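Local coordinates for uncharacterized protein (Candida albicans, PDB 5K04) that probably serves as the non-catalytic, auxiliary subunit of the NatB N-terminal acetyltransferase complex, which acetylates protein N-termini, at residues M416-F429 against Y448-W462. Sequence-based numbering, arbitrary orientation.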
# COMPACT_ATOMS: atom_id res chain seq x y z
N MET A 416 -14.19 8.38 -10.74
CA MET A 416 -13.34 7.45 -11.49
C MET A 416 -14.00 6.07 -11.60
O MET A 416 -13.96 5.45 -12.67
CB MET A 416 -11.96 7.37 -10.85
CG MET A 416 -11.05 8.54 -11.23
SD MET A 416 -9.32 8.38 -10.88
CE MET A 416 -9.45 8.35 -9.15
N LYS A 417 -14.64 5.60 -10.52
CA LYS A 417 -15.32 4.30 -10.57
C LYS A 417 -16.42 4.30 -11.63
O LYS A 417 -16.55 3.33 -12.39
CB LYS A 417 -15.90 3.94 -9.20
CG LYS A 417 -14.84 3.76 -8.12
CD LYS A 417 -15.41 3.39 -6.74
CE LYS A 417 -16.29 2.15 -6.79
NZ LYS A 417 -16.67 1.71 -5.40
N LEU A 418 -17.23 5.37 -11.68
CA LEU A 418 -18.29 5.45 -12.68
C LEU A 418 -17.72 5.46 -14.09
O LEU A 418 -18.17 4.69 -14.95
CB LEU A 418 -19.15 6.71 -12.46
CG LEU A 418 -19.97 6.90 -11.18
CD1 LEU A 418 -21.12 7.90 -11.39
CD2 LEU A 418 -20.52 5.63 -10.66
N TYR A 419 -16.71 6.31 -14.34
CA TYR A 419 -16.04 6.34 -15.64
C TYR A 419 -15.47 4.98 -16.00
O TYR A 419 -15.36 4.65 -17.19
CB TYR A 419 -14.91 7.36 -15.65
CG TYR A 419 -15.30 8.81 -15.88
CD1 TYR A 419 -16.29 9.16 -16.80
CD2 TYR A 419 -14.65 9.83 -15.20
CE1 TYR A 419 -16.63 10.51 -17.01
CE2 TYR A 419 -14.99 11.14 -15.39
CZ TYR A 419 -15.98 11.49 -16.29
OH TYR A 419 -16.28 12.82 -16.46
N SER A 420 -15.09 4.19 -14.99
CA SER A 420 -14.52 2.87 -15.23
C SER A 420 -15.56 1.89 -15.73
O SER A 420 -15.18 0.79 -16.15
CB SER A 420 -13.88 2.33 -13.95
OG SER A 420 -14.85 1.67 -13.13
N GLN A 421 -16.85 2.25 -15.67
CA GLN A 421 -17.95 1.45 -16.19
C GLN A 421 -18.19 1.66 -17.68
O GLN A 421 -18.96 0.91 -18.29
CB GLN A 421 -19.25 1.78 -15.45
CG GLN A 421 -19.18 1.68 -13.94
CD GLN A 421 -18.69 0.31 -13.50
OE1 GLN A 421 -19.30 -0.71 -13.80
NE2 GLN A 421 -17.56 0.29 -12.80
N LEU A 422 -17.60 2.69 -18.26
CA LEU A 422 -17.85 3.12 -19.62
C LEU A 422 -16.57 3.00 -20.43
O LEU A 422 -15.51 2.64 -19.91
CB LEU A 422 -18.37 4.56 -19.65
CG LEU A 422 -19.62 4.84 -18.82
CD1 LEU A 422 -19.91 6.36 -18.80
CD2 LEU A 422 -20.83 4.04 -19.32
N ASN A 423 -16.70 3.28 -21.73
CA ASN A 423 -15.56 3.34 -22.64
C ASN A 423 -14.93 4.74 -22.68
O ASN A 423 -14.18 5.05 -23.61
CB ASN A 423 -15.99 2.89 -24.04
CG ASN A 423 -16.45 1.45 -24.05
OD1 ASN A 423 -15.71 0.54 -23.67
ND2 ASN A 423 -17.68 1.24 -24.48
N THR A 424 -15.22 5.56 -21.67
CA THR A 424 -14.66 6.90 -21.51
C THR A 424 -13.29 6.84 -20.84
O THR A 424 -13.02 7.49 -19.82
CB THR A 424 -15.63 7.75 -20.69
OG1 THR A 424 -15.91 7.07 -19.46
CG2 THR A 424 -16.93 7.93 -21.43
N ASN A 425 -12.39 6.04 -21.43
CA ASN A 425 -11.13 5.72 -20.78
C ASN A 425 -10.17 6.91 -20.76
O ASN A 425 -9.19 6.90 -20.00
CB ASN A 425 -10.52 4.52 -21.49
CG ASN A 425 -11.55 3.41 -21.73
OD1 ASN A 425 -12.33 3.06 -20.84
ND2 ASN A 425 -11.57 2.89 -22.95
N ASP A 426 -10.52 7.93 -21.53
CA ASP A 426 -9.80 9.19 -21.69
C ASP A 426 -9.72 10.00 -20.39
O ASP A 426 -8.81 10.80 -20.22
CB ASP A 426 -10.58 9.98 -22.76
CG ASP A 426 -9.72 10.73 -23.68
OD1 ASP A 426 -8.86 11.49 -23.20
OD2 ASP A 426 -9.92 10.57 -24.90
N LEU A 427 -10.69 9.82 -19.48
CA LEU A 427 -11.09 10.85 -18.53
C LEU A 427 -10.73 10.54 -17.09
O LEU A 427 -11.06 11.33 -16.19
CB LEU A 427 -12.61 11.08 -18.62
CG LEU A 427 -13.19 11.36 -20.01
CD1 LEU A 427 -14.71 11.51 -19.94
CD2 LEU A 427 -12.52 12.60 -20.65
N ILE A 428 -10.07 9.42 -16.83
CA ILE A 428 -9.76 9.02 -15.46
C ILE A 428 -8.44 9.63 -14.98
O ILE A 428 -8.37 10.18 -13.88
CB ILE A 428 -9.75 7.48 -15.39
CG1 ILE A 428 -11.16 6.93 -15.71
CG2 ILE A 428 -9.21 7.01 -14.07
CD1 ILE A 428 -11.25 5.41 -15.67
N PHE A 429 -7.40 9.57 -15.81
CA PHE A 429 -6.08 10.10 -15.44
C PHE A 429 -6.10 11.54 -14.95
O PHE A 429 -5.36 11.85 -14.00
CB PHE A 429 -5.11 9.96 -16.63
CG PHE A 429 -4.12 8.86 -16.46
CD1 PHE A 429 -3.16 8.91 -15.45
CD2 PHE A 429 -4.13 7.75 -17.31
CE1 PHE A 429 -2.24 7.87 -15.29
CE2 PHE A 429 -3.21 6.72 -17.16
CZ PHE A 429 -2.27 6.78 -16.15
N TYR A 448 -7.44 2.12 -9.99
CA TYR A 448 -8.38 3.09 -10.54
C TYR A 448 -8.06 3.42 -12.00
O TYR A 448 -8.94 3.91 -12.71
CB TYR A 448 -8.40 4.38 -9.71
CG TYR A 448 -9.26 4.33 -8.46
CD1 TYR A 448 -10.65 4.50 -8.53
CD2 TYR A 448 -8.69 4.11 -7.22
CE1 TYR A 448 -11.45 4.44 -7.39
CE2 TYR A 448 -9.47 4.03 -6.08
CZ TYR A 448 -10.85 4.21 -6.16
OH TYR A 448 -11.61 4.14 -5.02
N LEU A 449 -6.84 3.16 -12.45
CA LEU A 449 -6.42 3.41 -13.82
C LEU A 449 -6.56 2.19 -14.71
O LEU A 449 -6.13 2.22 -15.87
CB LEU A 449 -4.97 3.90 -13.83
CG LEU A 449 -4.67 5.14 -12.97
CD1 LEU A 449 -3.16 5.30 -12.77
CD2 LEU A 449 -5.26 6.41 -13.62
N THR A 450 -7.18 1.12 -14.20
CA THR A 450 -7.28 -0.15 -14.92
C THR A 450 -7.75 0.02 -16.36
O THR A 450 -7.17 -0.56 -17.29
CB THR A 450 -8.23 -1.07 -14.14
OG1 THR A 450 -7.68 -1.37 -12.84
CG2 THR A 450 -8.51 -2.37 -14.90
N THR A 451 -8.80 0.83 -16.58
CA THR A 451 -9.45 0.96 -17.89
C THR A 451 -8.88 2.08 -18.74
O THR A 451 -9.36 2.30 -19.85
CB THR A 451 -10.95 1.20 -17.71
OG1 THR A 451 -11.17 2.44 -17.03
CG2 THR A 451 -11.60 0.07 -16.90
N THR A 452 -7.87 2.80 -18.25
CA THR A 452 -7.28 3.89 -19.02
C THR A 452 -6.75 3.38 -20.36
O THR A 452 -6.30 2.24 -20.48
CB THR A 452 -6.17 4.57 -18.22
OG1 THR A 452 -5.25 3.58 -17.73
CG2 THR A 452 -6.78 5.31 -17.03
N ASN A 453 -6.83 4.26 -21.38
CA ASN A 453 -6.56 4.03 -22.79
C ASN A 453 -5.05 3.94 -23.07
O ASN A 453 -4.25 4.60 -22.40
CB ASN A 453 -7.17 5.15 -23.63
CG ASN A 453 -6.74 6.54 -23.16
OD1 ASN A 453 -6.87 6.88 -21.98
ND2 ASN A 453 -6.21 7.34 -24.09
N PRO A 454 -4.66 3.14 -24.08
CA PRO A 454 -3.23 2.93 -24.40
C PRO A 454 -2.63 4.08 -25.20
O PRO A 454 -2.23 3.94 -26.35
CB PRO A 454 -3.25 1.62 -25.18
CG PRO A 454 -4.55 1.64 -25.88
CD PRO A 454 -5.53 2.34 -24.97
N SER A 455 -2.56 5.25 -24.57
CA SER A 455 -1.89 6.39 -25.18
C SER A 455 -0.43 6.46 -24.73
O SER A 455 -0.02 5.82 -23.77
CB SER A 455 -2.62 7.69 -24.83
OG SER A 455 -2.49 8.00 -23.46
N LYS A 456 0.36 7.27 -25.46
CA LYS A 456 1.77 7.47 -25.13
C LYS A 456 1.93 8.27 -23.84
O LYS A 456 2.81 7.97 -23.02
CB LYS A 456 2.46 8.18 -26.30
CG LYS A 456 3.83 8.75 -26.00
CD LYS A 456 4.87 7.67 -25.75
CE LYS A 456 6.24 8.28 -25.53
NZ LYS A 456 7.30 7.24 -25.44
N ILE A 457 1.08 9.28 -23.63
CA ILE A 457 1.11 10.03 -22.38
C ILE A 457 0.80 9.13 -21.19
O ILE A 457 1.45 9.22 -20.15
CB ILE A 457 0.13 11.22 -22.46
CG1 ILE A 457 0.65 12.22 -23.50
CG2 ILE A 457 0.01 11.91 -21.11
CD1 ILE A 457 -0.27 13.38 -23.72
N ASN A 458 -0.18 8.24 -21.34
CA ASN A 458 -0.48 7.30 -20.27
C ASN A 458 0.67 6.31 -20.06
O ASN A 458 1.00 5.97 -18.91
CB ASN A 458 -1.79 6.56 -20.58
CG ASN A 458 -3.02 7.49 -20.57
OD1 ASN A 458 -2.92 8.71 -20.32
ND2 ASN A 458 -4.19 6.91 -20.83
N LEU A 459 1.28 5.85 -21.16
CA LEU A 459 2.45 4.97 -21.05
C LEU A 459 3.55 5.61 -20.21
O LEU A 459 4.09 5.00 -19.29
CB LEU A 459 2.96 4.62 -22.45
CG LEU A 459 4.34 3.95 -22.51
CD1 LEU A 459 4.34 2.62 -21.76
CD2 LEU A 459 4.80 3.76 -23.96
N ASP A 460 3.89 6.87 -20.52
CA ASP A 460 4.92 7.57 -19.76
C ASP A 460 4.51 7.75 -18.30
O ASP A 460 5.35 7.72 -17.41
CB ASP A 460 5.21 8.92 -20.41
CG ASP A 460 5.86 8.77 -21.80
OD1 ASP A 460 6.67 7.84 -21.99
OD2 ASP A 460 5.55 9.60 -22.70
N ALA A 461 3.21 7.92 -18.04
CA ALA A 461 2.74 7.99 -16.66
C ALA A 461 2.93 6.65 -15.95
O ALA A 461 3.34 6.60 -14.79
CB ALA A 461 1.28 8.42 -16.63
N TRP A 462 2.64 5.54 -16.65
CA TRP A 462 2.84 4.22 -16.06
C TRP A 462 4.31 3.94 -15.76
O TRP A 462 4.63 3.36 -14.72
CB TRP A 462 2.29 3.14 -16.99
CG TRP A 462 0.81 3.02 -16.90
CD1 TRP A 462 -0.10 3.39 -17.85
CD2 TRP A 462 0.07 2.48 -15.81
NE1 TRP A 462 -1.37 3.11 -17.41
CE2 TRP A 462 -1.30 2.56 -16.15
CE3 TRP A 462 0.42 1.95 -14.57
CZ2 TRP A 462 -2.31 2.11 -15.31
CZ3 TRP A 462 -0.60 1.51 -13.71
CH2 TRP A 462 -1.94 1.59 -14.10
O HOH W 1 -13.13 4.03 -18.45
O HOH W 2 -5.70 9.91 -20.34
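Two interhelical connections of the helical-repeat auxiliary subunit meet where Phe429 enters a pocket formed by Leu449, Thr452, Asn458, Ala461 and Trp462, a compact example of an aromatic side chain at the first residue of helix 429-434 packed against a beta turn and the start of helix 456-485. Leu449 CD2 sits over one face of the phenyl ring, 3.7 Å from its centroid and almost straight above it, a CH-pi contact. The ring edge is turned to the five-membered ring of Trp462, with the planes at 82° in an offset edge-to-face pair; Phe429 CZ lies 4.0 Å from Trp462 NE1. Ala461 CB and Thr452 CG2 approach the phenyl ring obliquely.

The Asn458 amide, its plane 40° from that of the phenyl ring, lies obliquely along the CD2-CE2 side of Phe429, OD1 3.4 Å from CD2. It is held by ND2, which donates to Asn453 O at 2.8 Å on a lone pair in the carbonyl plane, while a water bridges OD1 to Asp426 O. Ser455 is the N-cap of helix 456-485, its OG accepting from Asn458 N.

Beyond Phe429, Ile428 CG1, anti to the carbonyl carbon (chi1 -63°), carries CD1 to within 3.3 Å of Thr451 OG1, while the CG2 branch lies against Tyr448 O and Leu449 CD2. A second water links that hydroxyl to Tyr419 O. Farther along, Lys417 CG meets the edge of the Tyr448 ring at 3.5 Å, whereas its NZ pairs with Glu555. Met416 SD stands obliquely to the same ring in a Met-aromatic contact. Apolar side chains and bridging waters thus join the connection following helix 409-419 to the one leading into helix 456-485, an arrangement consistent with the TPR-like alpha-helical architecture of the MDM20/NAA25 family.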